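Local atomic coordinates of protein spaetzle C-106 (PDB entry 4LXR), a protein that forms a disulfide-linked homodimeric cytokine that binds the Toll receptor, switching on antifungal defence and setting dorsal-ventral polarity in the embryo. Residues L9-R14 with E46-D51; Q62-I67 with C101-G106. All blocks are in the same frame, centred on the assembly; numbering follows the deposited sequence.

Interaction 1: L9-R14 with E46-D51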
ATOM      1  N   LEU C   9       6.062 -21.622   8.443  1.00 28.43           N
ATOM      2  CA  LEU C   9       6.138 -21.092   9.807  1.00 28.78           C
ATOM      3  C   LEU C   9       5.062 -21.645  10.719  1.00 30.87           C
ATOM      4  O   LEU C   9       5.221 -21.675  11.947  1.00 33.83           O
ATOM      5  CB  LEU C   9       6.091 -19.566   9.802  1.00 33.05           C
ATOM      6  CG  LEU C   9       7.470 -18.968   9.511  1.00 37.53           C
ATOM      7  CD1 LEU C   9       7.893 -19.205   8.078  1.00 32.31           C
ATOM      8  CD2 LEU C   9       7.496 -17.494   9.846  1.00 41.29           C
ATOM      9  N   CYS C  10       3.970 -22.106  10.125  1.00 29.24           N
ATOM     10  CA  CYS C  10       2.868 -22.625  10.917  1.00 31.18           C
ATOM     11  C   CYS C  10       2.452 -24.015  10.498  1.00 32.26           C
ATOM     12  O   CYS C  10       2.381 -24.330   9.314  1.00 50.95           O
ATOM     13  CB  CYS C  10       1.679 -21.670  10.847  1.00 32.97           C
ATOM     14  SG  CYS C  10       2.050 -20.049  11.560  1.00 39.96           S
ATOM     15  N   ARG C  11       2.168 -24.848  11.488  1.00 35.41           N
ATOM     16  CA  ARG C  11       1.634 -26.173  11.225  1.00 36.62           C
ATOM     17  C   ARG C  11       0.151 -26.083  10.875  1.00 47.45           C
ATOM     18  O   ARG C  11      -0.626 -25.420  11.575  1.00 41.31           O
ATOM     19  CB  ARG C  11       1.798 -27.055  12.446  1.00 40.61           C
ATOM     20  CG  ARG C  11       3.234 -27.338  12.833  1.00 48.76           C
ATOM     21  CD  ARG C  11       3.236 -28.423  13.870  1.00 50.88           C
ATOM     22  NE  ARG C  11       4.578 -28.762  14.310  1.00 53.35           N
ATOM     23  CZ  ARG C  11       4.887 -29.897  14.924  1.00 49.03           C
ATOM     24  NH1 ARG C  11       6.134 -30.124  15.305  1.00 51.17           N
ATOM     25  NH2 ARG C  11       3.946 -30.804  15.151  1.00 49.90           N
ATOM     26  N   SER C  12      -0.232 -26.773   9.804  1.00 38.35           N
ATOM     27  CA  SER C  12      -1.619 -26.839   9.385  1.00 48.75           C
ATOM     28  C   SER C  12      -1.979 -28.224   8.852  1.00 52.42           C
ATOM     29  O   SER C  12      -1.116 -28.968   8.369  1.00 50.12           O
ATOM     30  CB  SER C  12      -1.878 -25.809   8.297  1.00 44.95           C
ATOM     31  OG  SER C  12      -1.139 -26.142   7.134  1.00 50.29           O
ATOM     32  N   ILE C  13      -3.269 -28.537   8.928  1.00 46.21           N
ATOM     33  CA  ILE C  13      -3.837 -29.765   8.398  1.00 53.34           C
ATOM     34  C   ILE C  13      -4.741 -29.451   7.214  1.00 52.84           C
ATOM     35  O   ILE C  13      -5.727 -28.733   7.365  1.00 48.10           O
ATOM     36  CB  ILE C  13      -4.715 -30.450   9.463  1.00 58.03           C
ATOM     37  CG1 ILE C  13      -3.951 -30.586  10.784  1.00 64.76           C
ATOM     38  CG2 ILE C  13      -5.223 -31.797   8.961  1.00 58.54           C
ATOM     39  CD1 ILE C  13      -4.846 -30.934  11.972  1.00 66.22           C
ATOM     40  N   ARG C  14      -4.415 -29.975   6.036  1.00 54.89           N
ATOM     41  CA  ARG C  14      -5.313 -29.840   4.888  1.00 53.02           C
ATOM     42  C   ARG C  14      -6.245 -31.035   4.847  1.00 51.80           C
ATOM     43  O   ARG C  14      -5.805 -32.162   5.036  1.00 54.68           O
ATOM     44  CB  ARG C  14      -4.529 -29.758   3.573  1.00 58.11           C
ATOM     45  CG  ARG C  14      -3.668 -28.513   3.433  1.00 62.39           C
ATOM     46  CD  ARG C  14      -2.892 -28.491   2.118  1.00 68.37           C
ATOM     47  NE  ARG C  14      -3.747 -28.344   0.940  1.00 73.41           N
ATOM     48  CZ  ARG C  14      -4.209 -27.180   0.487  1.00 79.14           C
ATOM     49  NH1 ARG C  14      -3.920 -26.047   1.118  1.00 77.09           N
ATOM     50  NH2 ARG C  14      -4.972 -27.145  -0.595  1.00 82.15           N
ATOM     51  N   GLU C  46      -6.567 -25.730   8.230  1.00 40.19           N
ATOM     52  CA  GLU C  46      -6.721 -25.215   9.590  1.00 42.49           C
ATOM     53  C   GLU C  46      -5.405 -25.234  10.327  1.00 43.61           C
ATOM     54  O   GLU C  46      -4.621 -26.156  10.146  1.00 48.25           O
ATOM     55  CB  GLU C  46      -7.712 -26.059  10.389  1.00 41.02           C
ATOM     56  CG  GLU C  46      -9.159 -25.857  10.021  1.00 55.39           C
ATOM     57  CD  GLU C  46     -10.087 -26.655  10.910  1.00 60.62           C
ATOM     58  OE1 GLU C  46      -9.822 -27.859  11.107  1.00 61.51           O
ATOM     59  OE2 GLU C  46     -11.077 -26.074  11.414  1.00 63.32           O
ATOM     60  N   CYS C  47      -5.169 -24.222  11.162  1.00 35.63           N
ATOM     61  CA  CYS C  47      -3.997 -24.212  12.023  1.00 37.33           C
ATOM     62  C   CYS C  47      -4.031 -25.448  12.932  1.00 44.09           C
ATOM     63  O   CYS C  47      -5.080 -25.785  13.482  1.00 45.96           O
ATOM     64  CB  CYS C  47      -3.942 -22.934  12.865  1.00 38.44           C
ATOM     65  SG  CYS C  47      -3.740 -21.387  11.917  1.00 47.64           S
ATOM     66  N   GLU C  48      -2.887 -26.117  13.075  1.00 58.35           N
ATOM     67  CA  GLU C  48      -2.802 -27.319  13.899  1.00 64.72           C
ATOM     68  C   GLU C  48      -3.057 -26.989  15.368  1.00 75.83           C
ATOM     69  O   GLU C  48      -3.604 -27.810  16.106  1.00 86.05           O
ATOM     70  CB  GLU C  48      -1.453 -28.030  13.722  1.00 58.28           C
ATOM     71  CG  GLU C  48      -1.457 -29.484  14.183  1.00 73.32           C
ATOM     72  CD  GLU C  48      -0.082 -30.132  14.137  1.00 76.10           C
ATOM     73  OE1 GLU C  48       0.295 -30.687  13.077  1.00 73.83           O
ATOM     74  OE2 GLU C  48       0.619 -30.087  15.169  1.00 77.04           O
ATOM     75  N   GLY C  49      -2.674 -25.787  15.790  1.00 75.13           N
ATOM     76  CA  GLY C  49      -2.972 -25.338  17.141  1.00 83.63           C
ATOM     77  C   GLY C  49      -3.600 -23.954  17.208  1.00 83.39           C
ATOM     78  O   GLY C  49      -3.706 -23.264  16.194  1.00 89.81           O
ATOM     79  N   ALA C  50      -4.018 -23.545  18.403  1.00 72.75           N
ATOM     80  CA  ALA C  50      -4.534 -22.193  18.615  1.00 70.17           C
ATOM     81  C   ALA C  50      -3.481 -21.274  19.244  1.00 64.45           C
ATOM     82  O   ALA C  50      -2.903 -21.607  20.278  1.00 63.92           O
ATOM     83  CB  ALA C  50      -5.785 -22.233  19.485  1.00 74.66           C
ATOM     84  N   ASP C  51      -3.236 -20.128  18.609  1.00 66.10           N
ATOM     85  CA  ASP C  51      -2.308 -19.111  19.125  1.00 66.87           C
ATOM     86  C   ASP C  51      -0.871 -19.598  19.256  1.00 59.57           C
ATOM     87  O   ASP C  51      -0.079 -19.021  20.001  1.00 64.21           O
ATOM     88  CB  ASP C  51      -2.767 -18.576  20.484  1.00 74.41           C
ATOM     89  CG  ASP C  51      -4.086 -17.846  20.408  1.00 83.74           C
ATOM     90  OD1 ASP C  51      -4.787 -17.979  19.382  1.00 83.91           O
ATOM     91  OD2 ASP C  51      -4.425 -17.146  21.384  1.00 91.35           O
TER

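Interaction 2: Q62-I67 with C101-G106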
ATOM      1  N   GLN C  62      11.786  -8.438  19.335  1.00 29.61           N
ATOM      2  CA  GLN C  62      10.981  -9.037  20.396  1.00 32.38           C
ATOM      3  C   GLN C  62       9.516  -8.613  20.320  1.00 39.22           C
ATOM      4  O   GLN C  62       8.627  -9.416  20.593  1.00 34.04           O
ATOM      5  CB  GLN C  62      11.551  -8.697  21.779  1.00 36.17           C
ATOM      6  CG  GLN C  62      11.177  -9.701  22.881  1.00 47.08           C
ATOM      7  CD  GLN C  62      12.040 -10.973  22.842  1.00 58.39           C
ATOM      8  OE1 GLN C  62      13.170 -10.987  23.348  1.00 57.40           O
ATOM      9  NE2 GLN C  62      11.511 -12.040  22.232  1.00 55.65           N
ATOM     10  N   SER C  63       9.264  -7.359  19.935  1.00 36.55           N
ATOM     11  CA  SER C  63       7.894  -6.839  19.917  1.00 38.60           C
ATOM     12  C   SER C  63       7.056  -7.465  18.797  1.00 41.44           C
ATOM     13  O   SER C  63       5.834  -7.324  18.788  1.00 40.89           O
ATOM     14  CB  SER C  63       7.888  -5.311  19.787  1.00 34.53           C
ATOM     15  OG  SER C  63       8.368  -4.907  18.507  1.00 38.99           O
ATOM     16  N   TYR C  64       7.697  -8.157  17.853  1.00 33.91           N
ATOM     17  CA  TYR C  64       6.934  -8.761  16.750  1.00 33.83           C
ATOM     18  C   TYR C  64       6.002  -9.881  17.218  1.00 34.18           C
ATOM     19  O   TYR C  64       5.014 -10.168  16.553  1.00 33.40           O
ATOM     20  CB  TYR C  64       7.830  -9.279  15.622  1.00 26.64           C
ATOM     21  CG  TYR C  64       8.369  -8.225  14.683  1.00 25.50           C
ATOM     22  CD1 TYR C  64       8.469  -6.888  15.069  1.00 29.84           C
ATOM     23  CD2 TYR C  64       8.771  -8.568  13.402  1.00 22.32           C
ATOM     24  CE1 TYR C  64       8.977  -5.936  14.213  1.00 22.94           C
ATOM     25  CE2 TYR C  64       9.264  -7.629  12.538  1.00 23.88           C
ATOM     26  CZ  TYR C  64       9.367  -6.317  12.945  1.00 27.15           C
ATOM     27  OH  TYR C  64       9.884  -5.398  12.077  1.00 27.00           O
ATOM     28  N   ASN C  65       6.328 -10.494  18.359  1.00 31.45           N
ATOM     29  CA  ASN C  65       5.534 -11.580  18.940  1.00 35.17           C
ATOM     30  C   ASN C  65       4.844 -12.488  17.918  1.00 38.82           C
ATOM     31  O   ASN C  65       3.616 -12.526  17.856  1.00 36.67           O
ATOM     32  CB  ASN C  65       4.490 -11.022  19.913  1.00 40.08           C
ATOM     33  CG  ASN C  65       3.873 -12.105  20.774  1.00 60.69           C
ATOM     34  OD1 ASN C  65       2.717 -12.004  21.199  1.00 70.07           O
ATOM     35  ND2 ASN C  65       4.642 -13.165  21.024  1.00 56.70           N
ATOM     36  N   PRO C  66       5.628 -13.219  17.106  1.00 30.16           N
ATOM     37  CA  PRO C  66       5.006 -13.969  16.012  1.00 34.55           C
ATOM     38  C   PRO C  66       4.020 -15.042  16.488  1.00 39.35           C
ATOM     39  O   PRO C  66       4.323 -15.793  17.413  1.00 47.88           O
ATOM     40  CB  PRO C  66       6.204 -14.583  15.297  1.00 32.58           C
ATOM     41  CG  PRO C  66       7.337 -13.621  15.607  1.00 31.70           C
ATOM     42  CD  PRO C  66       7.094 -13.284  17.045  1.00 30.33           C
ATOM     43  N   ILE C  67       2.842 -15.080  15.872  1.00 46.92           N
ATOM     44  CA  ILE C  67       1.776 -16.005  16.261  1.00 44.09           C
ATOM     45  C   ILE C  67       1.106 -16.599  15.025  1.00 42.35           C
ATOM     46  O   ILE C  67       0.916 -15.910  14.025  1.00 44.30           O
ATOM     47  CB  ILE C  67       0.688 -15.289  17.115  1.00 58.17           C
ATOM     48  CG1 ILE C  67       1.293 -14.707  18.390  1.00 54.83           C
ATOM     49  CG2 ILE C  67      -0.418 -16.256  17.507  1.00 59.58           C
ATOM     50  CD1 ILE C  67       1.798 -15.760  19.353  1.00 45.62           C
ATOM     51  N   CYS C 101       1.730 -16.976   9.670  1.00 29.51           N
ATOM     52  CA  CYS C 101       2.402 -16.381  10.804  1.00 36.58           C
ATOM     53  C   CYS C 101       2.232 -14.876  10.751  1.00 35.66           C
ATOM     54  O   CYS C 101       2.622 -14.236   9.780  1.00 34.90           O
ATOM     55  CB  CYS C 101       3.886 -16.750  10.809  1.00 30.47           C
ATOM     56  SG  CYS C 101       4.787 -16.019  12.180  1.00 37.11           S
ATOM     57  N   ALA C 102       1.637 -14.320  11.799  1.00 37.27           N
ATOM     58  CA  ALA C 102       1.378 -12.886  11.870  1.00 39.09           C
ATOM     59  C   ALA C 102       2.444 -12.194  12.717  1.00 35.17           C
ATOM     60  O   ALA C 102       2.775 -12.656  13.806  1.00 38.75           O
ATOM     61  CB  ALA C 102      -0.005 -12.641  12.446  1.00 36.11           C
ATOM     62  N   LEU C 103       2.995 -11.100  12.204  1.00 31.85           N
ATOM     63  CA  LEU C 103       3.977 -10.318  12.943  1.00 36.56           C
ATOM     64  C   LEU C 103       3.336  -9.011  13.410  1.00 40.30           C
ATOM     65  O   LEU C 103       2.699  -8.322  12.624  1.00 41.96           O
ATOM     66  CB  LEU C 103       5.182 -10.010  12.053  1.00 29.22           C
ATOM     67  CG  LEU C 103       5.778 -11.190  11.281  1.00 35.37           C
ATOM     68  CD1 LEU C 103       6.790 -10.701  10.261  1.00 35.65           C
ATOM     69  CD2 LEU C 103       6.408 -12.215  12.229  1.00 26.83           C
ATOM     70  N   LYS C 104       3.490  -8.669  14.686  1.00 41.64           N
ATOM     71  CA  LYS C 104       3.021  -7.370  15.180  1.00 42.27           C
ATOM     72  C   LYS C 104       4.035  -6.269  14.869  1.00 42.54           C
ATOM     73  O   LYS C 104       4.847  -5.898  15.714  1.00 39.74           O
ATOM     74  CB  LYS C 104       2.768  -7.416  16.683  1.00 50.57           C
ATOM     75  CG  LYS C 104       1.305  -7.408  17.077  1.00 70.10           C
ATOM     76  CD  LYS C 104       0.697  -8.795  16.987  1.00 81.77           C
ATOM     77  CE  LYS C 104      -0.789  -8.779  17.328  1.00 90.26           C
ATOM     78  NZ  LYS C 104      -1.059  -8.139  18.649  1.00 95.56           N
ATOM     79  N   THR C 105       4.005  -5.776  13.640  1.00 45.00           N
ATOM     80  CA  THR C 105       4.827  -4.646  13.243  1.00 49.99           C
ATOM     81  C   THR C 105       4.033  -3.849  12.241  1.00 54.71           C
ATOM     82  O   THR C 105       3.027  -4.337  11.728  1.00 55.45           O
ATOM     83  CB  THR C 105       6.099  -5.077  12.536  1.00 49.22           C
ATOM     84  OG1 THR C 105       6.865  -3.912  12.183  1.00 54.75           O
ATOM     85  CG2 THR C 105       5.759  -5.843  11.274  1.00 45.74           C
ATOM     86  N   GLY C 106       4.491  -2.634  11.955  1.00 55.15           N
ATOM     87  CA  GLY C 106       3.877  -1.804  10.931  1.00 57.11           C
ATOM     88  C   GLY C 106       4.103  -2.355   9.531  1.00 62.73           C
ATOM     89  O   GLY C 106       4.819  -3.344   9.340  1.00 60.88           O
TER
HETATM   90  O   HOH W   1       6.501  -4.302  16.611  1.00 40.81           O
HETATM   91  O   HOH W   2       1.633 -11.549  16.048  1.00 50.76           O

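Interaction 1: L9-R14 with E46-D51
The guanidinium of Arg11 takes the carboxylate of Glu48 at its edge, near its own plane, and the two flat groups stand almost perpendicular, 89° apart. Their salt bridge is a weak one, with NH2 of Arg11 3.4 Å from OE2 of Glu48. The arginine, extended from CG to NE, crosses the glutamate side chain at a slant, with Arg11 CD 3.4 Å from the same OE2 of Glu48. Nearer the backbone, Arg11 CB meets Glu48 CB at 3.6 Å. Glu48 has its stronger partner on the Toll chain, where Arg78 forms a salt bridge with OE1 and also bonds Ser12 O, so this pair lies at the receptor interface. Beneath it, strands 12-16 and 43-47 form an antiparallel two-stranded sheet within the cystine-knot-like fold of Spaetzle. Ile13 and Glu46 are a hydrogen-bonded pair: Ile13 N gives a 3.0 Å bond to Glu46 O, and Glu46 N returns one of 3.2 Å to Ile13 O. Ser12 and Cys47 make a non-hydrogen-bonded pair, their side chains diverging, and Cys47 goes into a disulfide with Cys99. Just past the strand end, Glu48 N reaches Arg11 O at 2.8 Å from above the carbonyl plane.

Interaction 2: Q62-I67 with C101-G106
With CG opposite the carbonyl carbon (chi1 -78°), Tyr64 swings its ring beneath Thr105 CB, which lies over one face. This CH-pi contact puts Thr105 CB 3.8 Å from the centroid of the Tyr64 ring, displaced toward the rim on the CE1-CZ side. The Thr105 chi1 of -180° brings OG1 alongside the tyrosine, in a weak contact 3.4 Å from Tyr64 OH. Leu103 CB approaches the same ring obliquely at CD2. Farther along, the Pro66 ring packs by CG against Leu103 CD2, 3.8 Å away, and by CB against Cys101 SG, which is bonded to Cys54. The backbones run antiparallel here, where strands 67-73 and 95-102 of the cystine-knot-like fold come together: Ile67 and Ala102 are a hydrogen-bonded pair, with Ala102 N 2.8 Å from Ile67 O and Ile67 N donating back to Ala102 O. A further bond, from Lys104 N to Tyr64 O (2.8 Å), ties the 3-10 segment 62-64 to Lys104, the centre of an inverse gamma turn. Two waters fill in between: one donates to both Asn65 O and Ala102 O, the other bridges Ser63 OG and Lys104 O. Phe8 and Leu9 of the second subunit pack on Ala102 and Leu103.

Interaction 1 is a surface contact, whereas interaction 2 is partly buried, with Cys101, Ala102 and Leu103 buried; their centres lie about 17 Å apart. Each pairs antiparallel backbone, but in different two-stranded sheets: 12-16 with 43-47 in the first, 67-73 with 95-102 in the second. Charge marks the first, which chiefly meets Toll, while rings, aliphatic groups and bridging waters mark the second. Both touch the second subunit, interaction 2 more extensively. They also touch directly: Cys10 SG lies 3.6 Å from Cys101 N, and Leu9 CB 3.7 Å from Cys101 CB. Disulfides Cys10-Cys68 and Cys47-Cys99 join the first sheet and its flank to the second.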